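Local coordinates for protein ecto-NAD+ glycohydrolase (CD38 molecule) (Bos taurus, PDB 3GC6) that belongs to the ADP-ribosyl cyclase family, as a disulfide-bonded, glycosylated ecto-enzyme with a parallel beta sheet flanked by helices, at residues A[87-92]-A[176-181]; A[95-100]-A[164-169]; A[198-203]-A[241-246]; A[209-212]-A[216-219]. The protein carries 1 engineered substitution. All coordinates share one frame; numbering follows the deposited sequence.

In the fold
All four contacts gather round one parallel sheet whose strands run in the order 85-88, 164-170, 196-203, 231-239. Contacts 2 and 3 lie on the same side of it: helix 91-101, which contact 1 also uses, and helix 240-244 set Y97 and F243 against strands 164-170 and 196-203, and the two rings also meet each other. Their chemistry is largely apolar, buried in contact 2 and grading to the surface at R246 in contact 3. Contacts 1 (partly buried) and 4 (buried) join loops that follow strands to strand 85-88 and to helix 216-227, and are polar. A176 bonds to D211 and F177 to S217, so one hydrogen-bonded network runs through both.

Contact 1: residues A[87-92]-A[176-181]; sequences WSKTKE and AFDSMS. With NAG (2-acetamido-2-deoxy-beta-D-glucopyranose), chain C.
An Asx turn leading into the N-cap of helix 182-187, carried by D178 and S181, meets S88 and K89, between strand 85-88 and helix 91-101. The K89 side chain bends at chi2 and chi4 and crosses that of D178 at about a right angle, which brings NZ to 3.0 Å from D178 OD2. This salt bridge uses the anti lone pair of OD2, pointing away from OD1. The other oxygen serves its own turn: M180 N donates to D178 OD1 at 3.0 Å, coming in 55° above the carboxylate plane. The backbone oxygen D178 O takes two donors from one residue. S181 OG lies 2.7 Å from D178 O, in the carbonyl plane, and the S181 amide is the second. The same OG receives the amide of G184, which completes the cap. S88 OG lies anti to its backbone N (chi1 -173°), and this places it 3.5 Å from S181 OG. A water 2.7 Å from S88 OG accepts from D178 N and donates to A176 O, while a second water spans S88 O and A176 O. Further along the chain, T90 CG2 touches the glycan sugar at NAG O7, 3.4 Å away. With M180 N on one carboxylate oxygen and K89 on the other, D178 is held against rotation, and the charge of K89, which also lies beside a bound sulfate, is probably shared between two anions.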
# COMPACT_ATOMS: atom_id res chain seq x y z
N TRP A 87 -27.07 -2.79 -0.57
CA TRP A 87 -28.01 -1.85 -1.17
C TRP A 87 -28.61 -2.47 -2.42
O TRP A 87 -28.04 -3.39 -3.01
CB TRP A 87 -27.30 -0.51 -1.50
CG TRP A 87 -26.18 -0.67 -2.53
CD1 TRP A 87 -24.86 -0.99 -2.28
CD2 TRP A 87 -26.30 -0.54 -3.94
NE1 TRP A 87 -24.14 -1.06 -3.49
CE2 TRP A 87 -25.03 -0.80 -4.51
CE3 TRP A 87 -27.38 -0.24 -4.78
CZ2 TRP A 87 -24.80 -0.73 -5.89
CZ3 TRP A 87 -27.16 -0.20 -6.16
CH2 TRP A 87 -25.88 -0.45 -6.69
N SER A 88 -29.78 -1.96 -2.80
CA SER A 88 -30.39 -2.44 -4.03
C SER A 88 -31.30 -1.35 -4.55
O SER A 88 -32.18 -0.89 -3.83
CB SER A 88 -31.22 -3.71 -3.72
OG SER A 88 -31.71 -4.32 -4.92
N LYS A 89 -31.04 -0.92 -5.79
CA LYS A 89 -31.83 0.14 -6.45
C LYS A 89 -31.68 1.53 -5.82
O LYS A 89 -32.46 2.43 -6.11
CB LYS A 89 -33.32 -0.22 -6.56
CG LYS A 89 -33.62 -1.71 -6.88
CD LYS A 89 -32.99 -2.13 -8.19
CE LYS A 89 -33.27 -3.62 -8.54
NZ LYS A 89 -34.71 -3.95 -8.71
N THR A 90 -30.64 1.70 -5.00
CA THR A 90 -30.39 2.95 -4.27
C THR A 90 -28.91 3.36 -4.39
O THR A 90 -28.32 3.87 -3.43
CB THR A 90 -30.69 2.75 -2.77
OG1 THR A 90 -29.93 1.60 -2.34
CG2 THR A 90 -32.18 2.50 -2.55
N LYS A 91 -28.33 3.16 -5.56
CA LYS A 91 -26.89 3.33 -5.70
C LYS A 91 -26.39 4.65 -5.13
O LYS A 91 -25.46 4.68 -4.34
CB LYS A 91 -26.47 3.24 -7.17
CG LYS A 91 -24.96 3.28 -7.32
CD LYS A 91 -24.51 2.95 -8.73
CE LYS A 91 -22.98 2.92 -8.83
NZ LYS A 91 -22.33 1.79 -8.09
N GLU A 92 -26.97 5.75 -5.58
CA GLU A 92 -26.45 7.06 -5.17
C GLU A 92 -26.61 7.29 -3.65
O GLU A 92 -25.68 7.70 -2.94
CB GLU A 92 -27.13 8.18 -5.98
CG GLU A 92 -26.56 8.38 -7.42
CD GLU A 92 -27.02 7.33 -8.44
OE1 GLU A 92 -27.96 6.56 -8.11
OE2 GLU A 92 -26.45 7.25 -9.56
N ALA A 176 -39.61 -2.80 -2.99
CA ALA A 176 -38.26 -2.41 -2.54
C ALA A 176 -37.30 -3.60 -2.51
O ALA A 176 -36.08 -3.42 -2.64
CB ALA A 176 -38.33 -1.75 -1.15
N PHE A 177 -37.83 -4.81 -2.32
CA PHE A 177 -37.03 -6.03 -2.40
C PHE A 177 -37.38 -6.78 -3.67
O PHE A 177 -38.53 -7.18 -3.87
CB PHE A 177 -37.25 -6.97 -1.20
CG PHE A 177 -36.44 -8.25 -1.30
CD1 PHE A 177 -35.07 -8.22 -1.13
CD2 PHE A 177 -37.05 -9.46 -1.59
CE1 PHE A 177 -34.30 -9.39 -1.24
CE2 PHE A 177 -36.30 -10.63 -1.68
CZ PHE A 177 -34.93 -10.60 -1.52
N ASP A 178 -36.38 -6.96 -4.54
CA ASP A 178 -36.57 -7.68 -5.80
C ASP A 178 -35.79 -8.97 -5.70
O ASP A 178 -34.55 -8.96 -5.62
CB ASP A 178 -36.04 -6.80 -6.93
CG ASP A 178 -36.09 -7.47 -8.30
OD1 ASP A 178 -36.54 -8.62 -8.42
OD2 ASP A 178 -35.64 -6.80 -9.25
N SER A 179 -36.50 -10.10 -5.66
CA SER A 179 -35.85 -11.40 -5.47
C SER A 179 -34.87 -11.73 -6.60
O SER A 179 -34.00 -12.59 -6.44
CB SER A 179 -36.89 -12.51 -5.36
OG SER A 179 -37.60 -12.64 -6.57
N MET A 180 -35.00 -11.06 -7.74
CA MET A 180 -34.12 -11.37 -8.87
C MET A 180 -33.00 -10.34 -9.07
O MET A 180 -32.23 -10.43 -10.03
CB MET A 180 -34.95 -11.59 -10.14
CG MET A 180 -35.80 -12.84 -10.08
SD MET A 180 -34.84 -14.36 -10.27
CE MET A 180 -34.17 -14.63 -8.63
N SER A 181 -32.91 -9.39 -8.14
CA SER A 181 -31.78 -8.47 -8.08
C SER A 181 -30.56 -9.19 -7.54
O SER A 181 -30.68 -10.27 -6.97
CB SER A 181 -32.09 -7.27 -7.17
OG SER A 181 -32.18 -7.68 -5.81
C1 NAG C . -35.41 4.74 -6.45
C2 NAG C . -34.35 5.83 -6.19
C3 NAG C . -34.41 6.88 -7.31
C4 NAG C . -34.47 6.29 -8.72
C5 NAG C . -35.51 5.18 -8.77
C6 NAG C . -35.55 4.45 -10.13
C7 NAG C . -33.75 6.24 -3.84
C8 NAG C . -34.20 6.80 -2.53
N2 NAG C . -34.56 6.48 -4.89
O3 NAG C . -33.35 7.80 -7.18
O4 NAG C . -34.80 7.32 -9.67
O5 NAG C . -35.20 4.23 -7.76
O6 NAG C . -34.26 4.00 -10.48
O7 NAG C . -32.69 5.61 -3.92
O HOH W 1 -34.85 -1.23 -3.40
O HOH W 2 -34.11 -5.28 -4.14

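Contact 2: residues A[95-100]-A[164-169]. With SO4 (sulfate ion), chain F.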
# COMPACT_ATOMS: atom_id res chain seq x y z
N HIS A 95 -24.32 5.00 -1.35
CA HIS A 95 -22.90 5.36 -1.32
C HIS A 95 -22.68 6.67 -0.58
O HIS A 95 -21.71 6.80 0.17
CB HIS A 95 -22.30 5.27 -2.72
CG HIS A 95 -22.37 3.88 -3.29
ND1 HIS A 95 -21.41 2.91 -3.03
CD2 HIS A 95 -23.32 3.26 -4.04
CE1 HIS A 95 -21.74 1.78 -3.61
NE2 HIS A 95 -22.90 1.96 -4.24
N GLU A 96 -23.64 7.59 -0.70
CA GLU A 96 -23.57 8.82 0.12
C GLU A 96 -23.64 8.45 1.61
O GLU A 96 -22.85 8.94 2.42
CB GLU A 96 -24.68 9.80 -0.27
CG GLU A 96 -24.66 11.13 0.53
CD GLU A 96 -23.39 11.95 0.37
OE1 GLU A 96 -22.61 11.70 -0.59
OE2 GLU A 96 -23.19 12.86 1.21
N TYR A 97 -24.58 7.58 1.97
CA TYR A 97 -24.70 7.15 3.36
C TYR A 97 -23.41 6.49 3.84
O TYR A 97 -22.91 6.81 4.92
CB TYR A 97 -25.88 6.17 3.44
CG TYR A 97 -26.02 5.36 4.71
CD1 TYR A 97 -26.47 5.95 5.89
CD2 TYR A 97 -25.79 3.99 4.70
CE1 TYR A 97 -26.66 5.19 7.05
CE2 TYR A 97 -25.99 3.23 5.85
CZ TYR A 97 -26.39 3.83 7.01
OH TYR A 97 -26.58 3.06 8.14
N ALA A 98 -22.86 5.58 3.05
CA ALA A 98 -21.64 4.90 3.47
C ALA A 98 -20.52 5.88 3.65
O ALA A 98 -19.76 5.75 4.60
CB ALA A 98 -21.25 3.82 2.48
N LYS A 99 -20.44 6.87 2.75
CA LYS A 99 -19.37 7.90 2.85
C LYS A 99 -19.53 8.72 4.14
O LYS A 99 -18.57 8.91 4.91
CB LYS A 99 -19.38 8.79 1.60
CG LYS A 99 -18.82 8.03 0.42
CD LYS A 99 -18.61 8.87 -0.84
CE LYS A 99 -19.86 8.79 -1.74
NZ LYS A 99 -19.54 8.27 -3.11
N ARG A 100 -20.75 9.20 4.40
CA ARG A 100 -20.97 10.06 5.55
C ARG A 100 -20.74 9.30 6.85
O ARG A 100 -20.26 9.89 7.85
CB ARG A 100 -22.41 10.60 5.53
CG ARG A 100 -22.71 11.52 4.34
CD ARG A 100 -22.09 12.93 4.47
NE ARG A 100 -20.63 12.91 4.40
CZ ARG A 100 -19.93 12.80 3.28
NH1 ARG A 100 -20.53 12.68 2.10
NH2 ARG A 100 -18.60 12.78 3.33
N THR A 164 -23.71 -6.47 13.07
CA THR A 164 -24.85 -5.78 12.45
C THR A 164 -24.53 -5.34 11.03
O THR A 164 -23.51 -4.68 10.82
CB THR A 164 -25.31 -4.57 13.29
OG1 THR A 164 -25.83 -5.05 14.52
CG2 THR A 164 -26.40 -3.78 12.55
N VAL A 165 -25.39 -5.70 10.08
CA VAL A 165 -25.27 -5.20 8.70
C VAL A 165 -26.49 -4.33 8.37
O VAL A 165 -27.56 -4.51 8.96
CB VAL A 165 -25.12 -6.31 7.62
CG1 VAL A 165 -23.92 -7.21 7.97
CG2 VAL A 165 -26.38 -7.14 7.51
N ARG A 166 -26.32 -3.40 7.43
CA ARG A 166 -27.39 -2.47 7.07
C ARG A 166 -27.65 -2.60 5.59
O ARG A 166 -26.73 -2.82 4.80
CB ARG A 166 -26.98 -1.03 7.45
CG ARG A 166 -26.81 -0.88 8.98
CD ARG A 166 -25.87 0.23 9.42
NE ARG A 166 -25.99 0.37 10.88
CZ ARG A 166 -25.14 -0.19 11.74
NH1 ARG A 166 -24.10 -0.88 11.28
NH2 ARG A 166 -25.32 -0.04 13.05
N VAL A 167 -28.92 -2.60 5.19
CA VAL A 167 -29.24 -2.49 3.76
C VAL A 167 -30.09 -1.26 3.48
O VAL A 167 -31.00 -0.93 4.25
CB VAL A 167 -29.94 -3.76 3.17
CG1 VAL A 167 -31.27 -4.04 3.86
CG2 VAL A 167 -30.15 -3.62 1.66
N VAL A 168 -29.77 -0.57 2.39
CA VAL A 168 -30.53 0.61 1.94
C VAL A 168 -31.37 0.22 0.74
O VAL A 168 -30.85 -0.14 -0.32
CB VAL A 168 -29.55 1.70 1.51
CG1 VAL A 168 -30.29 2.98 1.14
CG2 VAL A 168 -28.57 2.00 2.65
N LEU A 169 -32.69 0.34 0.91
CA LEU A 169 -33.65 -0.07 -0.11
C LEU A 169 -34.53 1.12 -0.54
O LEU A 169 -34.60 2.12 0.17
CB LEU A 169 -34.52 -1.21 0.41
CG LEU A 169 -33.74 -2.47 0.76
CD1 LEU A 169 -34.68 -3.53 1.34
CD2 LEU A 169 -33.05 -3.07 -0.48
S SO4 F . -17.22 14.55 6.43
O1 SO4 F . -17.87 13.25 6.37
O2 SO4 F . -16.91 14.91 7.81
O3 SO4 F . -15.98 14.49 5.65
O4 SO4 F . -18.13 15.55 5.85
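Y97 meets R166 through a carbon, not a nitrogen: the phenol OH sits 3.2 Å from R166 CD, a close approach, while R166 NE stays 3.9 Å from the same oxygen. The methylene lies at the ring edge, near its plane. R166 runs extended from CG to NE and crosses the tyrosine side chain at about a right angle, its guanidinium plane turned 49° from the ring. T164 CG2, from the same strand, covers one face of that guanidinium, and E198 on the neighbouring strand makes a long, weak ion pair with NE. Nearer the root of the ring the contact becomes purely apolar, V168 CG2 approaching Y97 CD2 obliquely at 4.0 Å. With its CG anti to the backbone N (chi1 167°), Y97 carries its ring off the helix and onto the strand, where F243 and V85 also pack against it. Elsewhere on the helix the chemistry is charged. R100 bends at chi2 and chi3 so that NH1, 2.8 Å from E96 OE2, closes a salt bridge one turn back. Its NH2 holds a sulfate, probably from the crystallisation liquor, through SO4 O1 at 3.2 Å, and R102 binds that ion too. Helix 91-101 lies in the long beta-alpha-beta crossover between strands 85-88 and 164-170, and its buried tyrosine packed on the sheet is the layered arrangement of a parallel alpha/beta fold.

Contact 3: residues A[198-203]-A[241-246]; sequences EAWLVH and DQFLQR
W200 and V202, alternate residues of strand 196-203, press against F243 of helix 240-244, the last helix of the parallel alpha/beta sheet domain. Aromatic packing dominates. F243 CE1 lies over one face of the indole, 3.5 Å from W200 CG and offset toward the rim; the five-membered ring and the phenyl meet obliquely, with planes at 51° and centroids 5.2 Å apart. A CH-pi contact covers the phenyl face: V202 CG2 stands 3.9 Å from the F243 centroid, 24° off the ring normal. The phenylalanine reaches both partners because CG is anti to its backbone N (chi1 169°), turning the ring from the helix toward the strand. At the surface, charge meets an aromatic edge. In the R246 conformer described, one of two, the chain bends at chi2 and chi3 and W200 CZ3 sits over the centre of the guanidinium face, 3.6 Å from R246 CZ, the guanidinium and indole planes nearly perpendicular. Polar contact is left to solvent: one water, at the edge of the imidazole and 2.9 Å from H203 NE2, donates to Q242 OE1 at 2.7 Å.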
# COMPACT_ATOMS: atom_id res chain seq x y z
N GLU A 198 -30.37 -4.69 9.47
CA GLU A 198 -31.31 -3.59 9.50
C GLU A 198 -31.54 -3.12 8.08
O GLU A 198 -30.58 -2.84 7.32
CB GLU A 198 -30.75 -2.40 10.27
CG GLU A 198 -30.41 -2.67 11.66
CD GLU A 198 -29.74 -1.46 12.29
OE1 GLU A 198 -29.63 -0.40 11.62
OE2 GLU A 198 -29.34 -1.59 13.45
N ALA A 199 -32.81 -3.02 7.71
CA ALA A 199 -33.18 -2.47 6.39
C ALA A 199 -33.84 -1.12 6.58
O ALA A 199 -34.64 -0.92 7.49
CB ALA A 199 -34.13 -3.39 5.69
N TRP A 200 -33.47 -0.20 5.70
CA TRP A 200 -34.01 1.13 5.69
C TRP A 200 -34.65 1.36 4.32
O TRP A 200 -33.96 1.29 3.30
CB TRP A 200 -32.84 2.11 5.88
CG TRP A 200 -32.17 1.93 7.23
CD1 TRP A 200 -31.12 1.10 7.54
CD2 TRP A 200 -32.51 2.61 8.44
NE1 TRP A 200 -30.80 1.23 8.88
CE2 TRP A 200 -31.65 2.14 9.45
CE3 TRP A 200 -33.49 3.56 8.76
CZ2 TRP A 200 -31.72 2.60 10.77
CZ3 TRP A 200 -33.55 4.04 10.08
CH2 TRP A 200 -32.67 3.55 11.07
N LEU A 201 -35.97 1.59 4.27
CA LEU A 201 -36.64 1.85 3.00
C LEU A 201 -36.83 3.36 2.87
O LEU A 201 -37.62 3.94 3.61
CB LEU A 201 -38.02 1.16 2.93
CG LEU A 201 -37.99 -0.33 2.55
CD1 LEU A 201 -37.24 -1.16 3.58
CD2 LEU A 201 -39.42 -0.84 2.40
N VAL A 202 -36.12 3.95 1.91
CA VAL A 202 -35.99 5.40 1.83
C VAL A 202 -36.68 5.87 0.54
O VAL A 202 -36.49 5.29 -0.52
CB VAL A 202 -34.48 5.80 1.85
CG1 VAL A 202 -34.37 7.33 1.85
CG2 VAL A 202 -33.81 5.25 3.11
N HIS A 203 -37.51 6.91 0.66
CA HIS A 203 -38.26 7.39 -0.49
C HIS A 203 -37.73 8.76 -0.90
O HIS A 203 -37.05 9.44 -0.13
CB HIS A 203 -39.78 7.48 -0.20
CG HIS A 203 -40.15 8.47 0.85
ND1 HIS A 203 -40.22 9.84 0.61
CD2 HIS A 203 -40.45 8.31 2.16
CE1 HIS A 203 -40.55 10.46 1.72
NE2 HIS A 203 -40.70 9.56 2.68
N ASP A 241 -33.17 12.81 3.37
CA ASP A 241 -32.59 13.65 4.42
C ASP A 241 -32.91 13.10 5.81
O ASP A 241 -32.04 13.15 6.70
CB ASP A 241 -33.07 15.09 4.30
CG ASP A 241 -32.52 15.79 3.07
OD1 ASP A 241 -31.55 15.29 2.46
OD2 ASP A 241 -33.04 16.88 2.72
N GLN A 242 -34.13 12.60 6.01
CA GLN A 242 -34.46 12.02 7.33
C GLN A 242 -33.56 10.82 7.61
O GLN A 242 -33.06 10.67 8.72
CB GLN A 242 -35.93 11.58 7.39
CG GLN A 242 -36.89 12.76 7.38
CD GLN A 242 -38.31 12.33 7.28
OE1 GLN A 242 -38.66 11.41 6.53
NE2 GLN A 242 -39.17 13.01 8.04
N PHE A 243 -33.34 10.00 6.60
CA PHE A 243 -32.51 8.80 6.73
C PHE A 243 -31.08 9.19 7.09
O PHE A 243 -30.46 8.67 8.04
CB PHE A 243 -32.53 8.04 5.41
CG PHE A 243 -31.52 6.92 5.32
CD1 PHE A 243 -31.54 5.86 6.21
CD2 PHE A 243 -30.55 6.92 4.31
CE1 PHE A 243 -30.63 4.83 6.14
CE2 PHE A 243 -29.61 5.89 4.23
CZ PHE A 243 -29.64 4.85 5.14
N LEU A 244 -30.53 10.14 6.34
CA LEU A 244 -29.13 10.52 6.57
C LEU A 244 -28.91 11.14 7.96
O LEU A 244 -27.81 11.07 8.53
CB LEU A 244 -28.66 11.49 5.46
CG LEU A 244 -28.50 10.82 4.09
CD1 LEU A 244 -28.27 11.90 3.04
CD2 LEU A 244 -27.37 9.78 4.07
N GLN A 245 -29.96 11.79 8.48
CA GLN A 245 -29.87 12.48 9.80
C GLN A 245 -30.37 11.63 10.99
O GLN A 245 -30.47 12.13 12.13
CB GLN A 245 -30.62 13.81 9.74
CG GLN A 245 -30.02 14.82 8.73
CD GLN A 245 -30.71 16.19 8.76
OE1 GLN A 245 -31.90 16.30 9.09
NE2 GLN A 245 -29.96 17.24 8.41
N ARG A 246 -30.71 10.37 10.73
CA ARG A 246 -31.18 9.47 11.78
C ARG A 246 -30.14 9.31 12.88
O ARG A 246 -28.99 8.96 12.61
CB ARG A 246 -31.54 8.10 11.21
CG ARG A 246 -32.96 7.99 10.69
CD ARG A 246 -33.98 8.23 11.80
NE ARG A 246 -34.20 7.04 12.62
CZ ARG A 246 -35.19 6.16 12.43
NH1 ARG A 246 -36.06 6.34 11.44
NH2 ARG A 246 -35.30 5.11 13.24
O HOH W 3 -40.97 10.93 5.21

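Contact 4: residues A[209-212]-A[216-219]; sequences PSDS and SSIR
D211 and S217 join the loop after strand 196-203 to the first turn of helix 216-227. The aspartate CG lies anti to the backbone N (chi1 -155°), a setting that swings the carboxylate across to the helix. S217 keeps its OG tucked between its own backbone N and carbonyl carbon (chi1 78°), and from there donates to D211 OD2 at 3.0 Å, using the syn lone pair on the side of OD1. Both groups have a further partner in the neighbouring loop, A176 N donating to D211 OD2 and F177 N to S217 OG. Two waters bridge the segments. One donates to D211 OD2 and to S212 O and accepts from I218 N at 2.9 Å; the other donates to D211 OD1 at 3.0 Å and accepts from S217 N. I218, with CG1 beside the backbone N, brings that carbon to 3.8 Å from S212 O. The S212 side chain starts away from the helix, and its OG bonds to S214 N instead. Between the two segments C213 is tied by a disulfide to C234 of strand 231-239, fixing the same loop to the sheet. Through water, the two carboxylate oxygens thus serve two amides at the start of the helix, whose positive end would tend to stabilise the negative charge of this buried aspartate.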
# COMPACT_ATOMS: atom_id res chain seq x y z
N PRO A 209 -44.26 7.27 -0.24
CA PRO A 209 -43.60 5.99 -0.51
C PRO A 209 -44.50 5.03 -1.26
O PRO A 209 -45.73 5.05 -1.07
CB PRO A 209 -43.31 5.44 0.89
CG PRO A 209 -43.54 6.55 1.84
CD PRO A 209 -44.41 7.56 1.19
N SER A 210 -43.89 4.19 -2.10
CA SER A 210 -44.57 3.18 -2.90
C SER A 210 -44.45 1.79 -2.29
O SER A 210 -45.20 0.88 -2.64
CB SER A 210 -43.99 3.15 -4.31
OG SER A 210 -44.37 4.31 -5.04
N ASP A 211 -43.47 1.62 -1.39
CA ASP A 211 -43.36 0.35 -0.64
C ASP A 211 -43.02 0.62 0.82
O ASP A 211 -42.57 1.70 1.17
CB ASP A 211 -42.33 -0.58 -1.29
CG ASP A 211 -42.58 -2.06 -0.97
OD1 ASP A 211 -43.72 -2.41 -0.56
OD2 ASP A 211 -41.65 -2.87 -1.16
N SER A 212 -43.23 -0.37 1.68
CA SER A 212 -42.98 -0.21 3.09
C SER A 212 -42.56 -1.54 3.71
O SER A 212 -42.57 -2.56 3.02
CB SER A 212 -44.23 0.29 3.80
OG SER A 212 -45.15 -0.77 3.98
N SER A 216 -45.44 -6.90 0.58
CA SER A 216 -45.17 -8.28 0.20
C SER A 216 -43.70 -8.55 -0.07
O SER A 216 -43.21 -9.63 0.27
CB SER A 216 -45.96 -8.67 -1.04
OG SER A 216 -47.34 -8.76 -0.73
N SER A 217 -43.00 -7.60 -0.68
CA SER A 217 -41.63 -7.90 -1.11
C SER A 217 -40.72 -7.99 0.12
O SER A 217 -39.82 -8.84 0.17
CB SER A 217 -41.11 -6.92 -2.17
OG SER A 217 -40.71 -5.71 -1.59
N ILE A 218 -40.94 -7.13 1.11
CA ILE A 218 -40.15 -7.23 2.34
C ILE A 218 -40.47 -8.52 3.10
O ILE A 218 -39.58 -9.11 3.74
CB ILE A 218 -40.29 -5.97 3.22
CG1 ILE A 218 -39.58 -4.80 2.52
CG2 ILE A 218 -39.67 -6.25 4.61
CD1 ILE A 218 -38.02 -4.96 2.47
N ARG A 219 -41.72 -9.00 2.99
CA ARG A 219 -42.05 -10.31 3.55
C ARG A 219 -41.16 -11.40 2.95
O ARG A 219 -40.69 -12.31 3.67
CB ARG A 219 -43.53 -10.64 3.31
CG ARG A 219 -43.98 -11.84 4.11
CD ARG A 219 -45.37 -12.26 3.67
NE ARG A 219 -45.79 -13.54 4.22
CZ ARG A 219 -46.67 -14.34 3.61
NH1 ARG A 219 -47.18 -13.97 2.43
NH2 ARG A 219 -47.02 -15.49 4.17
O HOH W 4 -42.41 -4.68 0.93
O HOH W 5 -43.79 -5.05 -1.90